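Local coordinates for protein carboxypeptidase A (Helicoverpa armigera, PDB 1JQG) that probably removes C-terminal residues from peptides as a zinc-dependent metallocarboxypeptidase, captured here as the proenzyme with its activation peptide still attached, at residues F43-W52 with K62-F73. Sequence-based numbering, arbitrary orientation.
Sequences FENDLMLDVW and KVLVPKFKREIF
In the activation peptide, the hairpin of strands 50-53 and 61-65 edges a four-stranded antiparallel sheet, and helices 34-46 and 70-80 pack on the face carrying V51 and V63. D50 and L64 form a hydrogen-bonded pair, L64 N reaching D50 O at 2.7 Å with an N-H...O angle of 164°; two residues on, W52 N bonds weakly to K62 O. Between sheet and helices, L49 CB meets V63 CG2 at 3.7 Å, CD2 lies against P66 CD, and CD1 comes 3.6 Å from F73 CD2. V65 CG2 stands over the centre of one F73 ring face, while F73 CD2 approaches the edge of the F43 ring. Helix 34-46 ends in a Schellman motif at M48, and the extended chain of K69, N-cap of helix 70-80, places NZ 2.7 Å from L47 O. On the face carrying D50 and L64, D50 CG is anti to the backbone N (chi1 -173°), bringing OD2 to a weak bond from W52 NE1, itself 3.7 Å from L64 CB, and a salt bridge with R183. With the D50 side chain about 10 Å from the zinc ion, this pairing ties the hairpin to the enzyme, consistent with a prosegment shielding the active site.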
loop_
_atom_site.group_PDB
_atom_site.type_symbol
_atom_site.label_atom_id
_atom_site.label_comp_id
_atom_site.label_asym_id
_atom_site.label_seq_id
_atom_site.Cartn_x
_atom_site.Cartn_y
_atom_site.Cartn_z
ATOM N N PHE A 43 -8.463 0.297 22.894
ATOM C CA PHE A 43 -7.812 1.383 23.615
ATOM C C PHE A 43 -7.090 2.331 22.651
ATOM O O PHE A 43 -7.249 3.537 22.691
ATOM C CB PHE A 43 -6.812 0.840 24.622
ATOM C CG PHE A 43 -6.040 1.900 25.362
ATOM C CD1 PHE A 43 -6.679 2.765 26.230
ATOM C CD2 PHE A 43 -4.672 2.006 25.214
ATOM C CE1 PHE A 43 -5.991 3.747 26.924
ATOM C CE2 PHE A 43 -3.960 2.974 25.908
ATOM C CZ PHE A 43 -4.622 3.843 26.756
ATOM N N GLU A 44 -6.332 1.754 21.733
ATOM C CA GLU A 44 -5.628 2.492 20.704
ATOM C C GLU A 44 -6.612 3.340 19.895
ATOM O O GLU A 44 -6.262 4.451 19.503
ATOM C CB GLU A 44 -4.829 1.504 19.805
ATOM C CG GLU A 44 -3.683 0.811 20.547
ATOM C CD GLU A 44 -3.065 -0.318 19.742
ATOM O OE1 GLU A 44 -3.772 -1.064 19.037
ATOM O OE2 GLU A 44 -1.826 -0.500 19.778
ATOM N N ASN A 45 -7.800 2.793 19.625
ATOM C CA ASN A 45 -8.801 3.461 18.824
ATOM C C ASN A 45 -9.448 4.645 19.525
ATOM O O ASN A 45 -9.525 5.740 18.956
ATOM C CB ASN A 45 -9.874 2.471 18.370
ATOM C CG ASN A 45 -9.427 1.628 17.196
ATOM O OD1 ASN A 45 -8.438 0.889 17.241
ATOM N ND2 ASN A 45 -10.126 1.700 16.069
ATOM N N ASP A 46 -9.792 4.467 20.790
ATOM C CA ASP A 46 -10.428 5.520 21.585
ATOM C C ASP A 46 -9.447 6.644 21.898
ATOM O O ASP A 46 -9.794 7.805 22.124
ATOM C CB ASP A 46 -10.958 4.959 22.910
ATOM C CG ASP A 46 -11.987 3.863 22.706
ATOM O OD1 ASP A 46 -11.914 2.866 23.446
ATOM O OD2 ASP A 46 -12.856 3.998 21.815
ATOM N N LEU A 47 -8.148 6.324 21.910
ATOM C CA LEU A 47 -7.105 7.309 22.135
ATOM C C LEU A 47 -6.649 7.884 20.803
ATOM O O LEU A 47 -5.866 8.801 20.745
ATOM C CB LEU A 47 -5.918 6.723 22.876
ATOM C CG LEU A 47 -5.168 7.657 23.839
ATOM C CD1 LEU A 47 -6.147 8.279 24.831
ATOM C CD2 LEU A 47 -4.065 6.977 24.665
ATOM N N MET A 48 -7.182 7.368 19.724
ATOM C CA MET A 48 -6.845 7.731 18.349
ATOM C C MET A 48 -5.353 7.724 18.040
ATOM O O MET A 48 -4.769 8.718 17.600
ATOM C CB MET A 48 -7.487 9.066 17.961
ATOM C CG MET A 48 -9.012 9.082 18.030
ATOM S SD MET A 48 -9.776 10.694 17.884
ATOM C CE MET A 48 -9.378 11.530 19.383
ATOM N N LEU A 49 -4.697 6.616 18.341
ATOM C CA LEU A 49 -3.269 6.452 18.102
ATOM C C LEU A 49 -2.982 5.944 16.688
ATOM O O LEU A 49 -3.829 5.337 16.052
ATOM C CB LEU A 49 -2.630 5.480 19.119
ATOM C CG LEU A 49 -2.906 5.838 20.594
ATOM C CD1 LEU A 49 -2.516 4.688 21.517
ATOM C CD2 LEU A 49 -2.161 7.137 20.916
ATOM N N ASP A 50 -1.766 6.173 16.230
ATOM C CA ASP A 50 -1.314 5.687 14.932
ATOM C C ASP A 50 -0.764 4.262 15.083
ATOM O O ASP A 50 0.390 4.063 15.489
ATOM C CB ASP A 50 -0.243 6.639 14.383
ATOM C CG ASP A 50 0.175 6.313 12.967
ATOM O OD1 ASP A 50 -0.462 5.432 12.359
ATOM O OD2 ASP A 50 1.140 6.902 12.441
ATOM N N VAL A 51 -1.588 3.284 14.762
ATOM C CA VAL A 51 -1.216 1.879 14.784
ATOM C C VAL A 51 -0.523 1.435 13.509
ATOM O O VAL A 51 -1.157 1.290 12.444
ATOM C CB VAL A 51 -2.468 0.996 14.988
ATOM C CG1 VAL A 51 -2.078 -0.479 15.048
ATOM C CG2 VAL A 51 -3.182 1.438 16.256
ATOM N N TRP A 52 0.782 1.317 13.557
ATOM C CA TRP A 52 1.576 0.854 12.405
ATOM C C TRP A 52 1.342 -0.629 12.123
ATOM O O TRP A 52 1.208 -1.001 10.976
ATOM C CB TRP A 52 3.068 1.087 12.698
ATOM C CG TRP A 52 3.463 2.523 12.726
ATOM C CD1 TRP A 52 2.635 3.613 12.573
ATOM C CD2 TRP A 52 4.772 3.068 12.942
ATOM N NE1 TRP A 52 3.350 4.777 12.667
ATOM C CE2 TRP A 52 4.672 4.457 12.897
ATOM C CE3 TRP A 52 6.026 2.491 13.149
ATOM C CZ2 TRP A 52 5.781 5.297 13.046
ATOM C CZ3 TRP A 52 7.136 3.329 13.314
ATOM C CH2 TRP A 52 6.998 4.737 13.259
ATOM N N LYS A 62 3.390 -2.460 16.497
ATOM C CA LYS A 62 4.004 -1.166 16.727
ATOM C C LYS A 62 2.982 -0.028 16.643
ATOM O O LYS A 62 2.098 -0.035 15.791
ATOM C CB LYS A 62 5.147 -0.971 15.740
ATOM C CG LYS A 62 6.339 -1.856 16.019
ATOM C CD LYS A 62 7.631 -1.364 15.385
ATOM C CE LYS A 62 8.723 -2.418 15.558
ATOM N NZ LYS A 62 9.914 -2.267 14.683
ATOM N N VAL A 63 3.114 0.929 17.581
ATOM C CA VAL A 63 2.186 2.068 17.587
ATOM C C VAL A 63 2.910 3.376 17.874
ATOM O O VAL A 63 3.818 3.408 18.713
ATOM C CB VAL A 63 1.041 1.800 18.603
ATOM C CG1 VAL A 63 1.615 1.415 19.952
ATOM C CG2 VAL A 63 0.010 2.910 18.701
ATOM N N LEU A 64 2.546 4.428 17.110
ATOM C CA LEU A 64 3.130 5.745 17.335
ATOM C C LEU A 64 2.322 6.561 18.340
ATOM O O LEU A 64 1.147 6.789 18.134
ATOM C CB LEU A 64 3.199 6.490 15.995
ATOM C CG LEU A 64 3.872 7.877 16.019
ATOM C CD1 LEU A 64 5.340 7.651 16.332
ATOM C CD2 LEU A 64 3.633 8.527 14.684
ATOM N N VAL A 65 2.888 6.884 19.479
ATOM C CA VAL A 65 2.199 7.564 20.568
ATOM C C VAL A 65 2.730 8.976 20.814
ATOM O O VAL A 65 3.925 9.230 21.002
ATOM C CB VAL A 65 2.333 6.780 21.892
ATOM C CG1 VAL A 65 1.655 7.553 23.041
ATOM C CG2 VAL A 65 1.906 5.312 21.730
ATOM N N PRO A 66 1.856 9.964 20.744
ATOM C CA PRO A 66 2.182 11.367 20.996
ATOM C C PRO A 66 2.790 11.615 22.361
ATOM O O PRO A 66 2.508 10.934 23.346
ATOM C CB PRO A 66 0.848 12.101 20.842
ATOM C CG PRO A 66 0.060 11.202 19.936
ATOM C CD PRO A 66 0.418 9.810 20.395
ATOM N N LYS A 67 3.563 12.691 22.500
ATOM C CA LYS A 67 4.222 13.037 23.754
ATOM C C LYS A 67 3.251 13.282 24.903
ATOM O O LYS A 67 3.470 12.865 26.048
ATOM C CB LYS A 67 5.074 14.276 23.572
ATOM C CG LYS A 67 5.900 14.714 24.777
ATOM C CD LYS A 67 6.858 15.811 24.282
ATOM C CE LYS A 67 6.108 16.967 23.633
ATOM N NZ LYS A 67 6.963 17.849 22.789
ATOM N N PHE A 68 2.116 13.912 24.614
ATOM C CA PHE A 68 1.113 14.231 25.605
ATOM C C PHE A 68 0.189 13.073 25.918
ATOM O O PHE A 68 -0.814 13.252 26.614
ATOM C CB PHE A 68 0.296 15.458 25.162
ATOM C CG PHE A 68 1.095 16.736 25.164
ATOM C CD1 PHE A 68 1.291 17.421 23.975
ATOM C CD2 PHE A 68 1.660 17.247 26.318
ATOM C CE1 PHE A 68 2.021 18.596 23.946
ATOM C CE2 PHE A 68 2.387 18.416 26.289
ATOM C CZ PHE A 68 2.573 19.100 25.104
ATOM N N LYS A 69 0.498 11.880 25.438
ATOM C CA LYS A 69 -0.308 10.696 25.686
ATOM C C LYS A 69 0.532 9.508 26.120
ATOM O O LYS A 69 -0.001 8.458 26.441
ATOM C CB LYS A 69 -1.089 10.301 24.425
ATOM C CG LYS A 69 -2.304 11.172 24.140
ATOM C CD LYS A 69 -2.893 10.805 22.790
ATOM C CE LYS A 69 -4.157 11.567 22.478
ATOM N NZ LYS A 69 -4.691 11.168 21.144
ATOM N N ARG A 70 1.838 9.687 26.204
ATOM C CA ARG A 70 2.777 8.645 26.577
ATOM C C ARG A 70 2.538 8.092 27.970
ATOM O O ARG A 70 2.615 6.880 28.180
ATOM C CB ARG A 70 4.231 9.090 26.464
ATOM C CG ARG A 70 4.691 9.400 25.045
ATOM C CD ARG A 70 6.156 9.767 25.024
ATOM N NE ARG A 70 6.982 8.796 25.745
ATOM C CZ ARG A 70 8.321 8.764 25.648
ATOM N NH1 ARG A 70 8.991 9.620 24.874
ATOM N NH2 ARG A 70 8.919 7.814 26.380
ATOM N N GLU A 71 2.248 8.983 28.919
ATOM C CA GLU A 71 2.005 8.594 30.305
ATOM C C GLU A 71 0.685 7.849 30.471
ATOM O O GLU A 71 0.609 6.848 31.194
ATOM C CB GLU A 71 2.036 9.823 31.221
ATOM C CG GLU A 71 2.106 9.510 32.708
ATOM C CD GLU A 71 2.442 10.727 33.556
ATOM O OE1 GLU A 71 1.553 11.571 33.847
ATOM O OE2 GLU A 71 3.625 10.887 33.964
ATOM N N ILE A 72 -0.371 8.329 29.820
ATOM C CA ILE A 72 -1.681 7.692 29.878
ATOM C C ILE A 72 -1.663 6.321 29.200
ATOM O O ILE A 72 -2.316 5.378 29.644
ATOM C CB ILE A 72 -2.745 8.568 29.192
ATOM C CG1 ILE A 72 -2.851 9.950 29.859
ATOM C CG2 ILE A 72 -4.095 7.872 29.201
ATOM C CD1 ILE A 72 -3.773 10.878 29.068
ATOM N N PHE A 73 -0.927 6.232 28.089
ATOM C CA PHE A 73 -0.857 5.044 27.266
ATOM C C PHE A 73 -0.236 3.877 28.034
ATOM O O PHE A 73 -0.837 2.792 28.092
ATOM C CB PHE A 73 -0.095 5.311 25.971
ATOM C CG PHE A 73 0.282 4.088 25.186
ATOM C CD1 PHE A 73 1.562 3.562 25.198
ATOM C CD2 PHE A 73 -0.704 3.470 24.412
ATOM C CE1 PHE A 73 1.850 2.442 24.425
ATOM C CE2 PHE A 73 -0.413 2.354 23.659
ATOM C CZ PHE A 73 0.868 1.843 23.657
#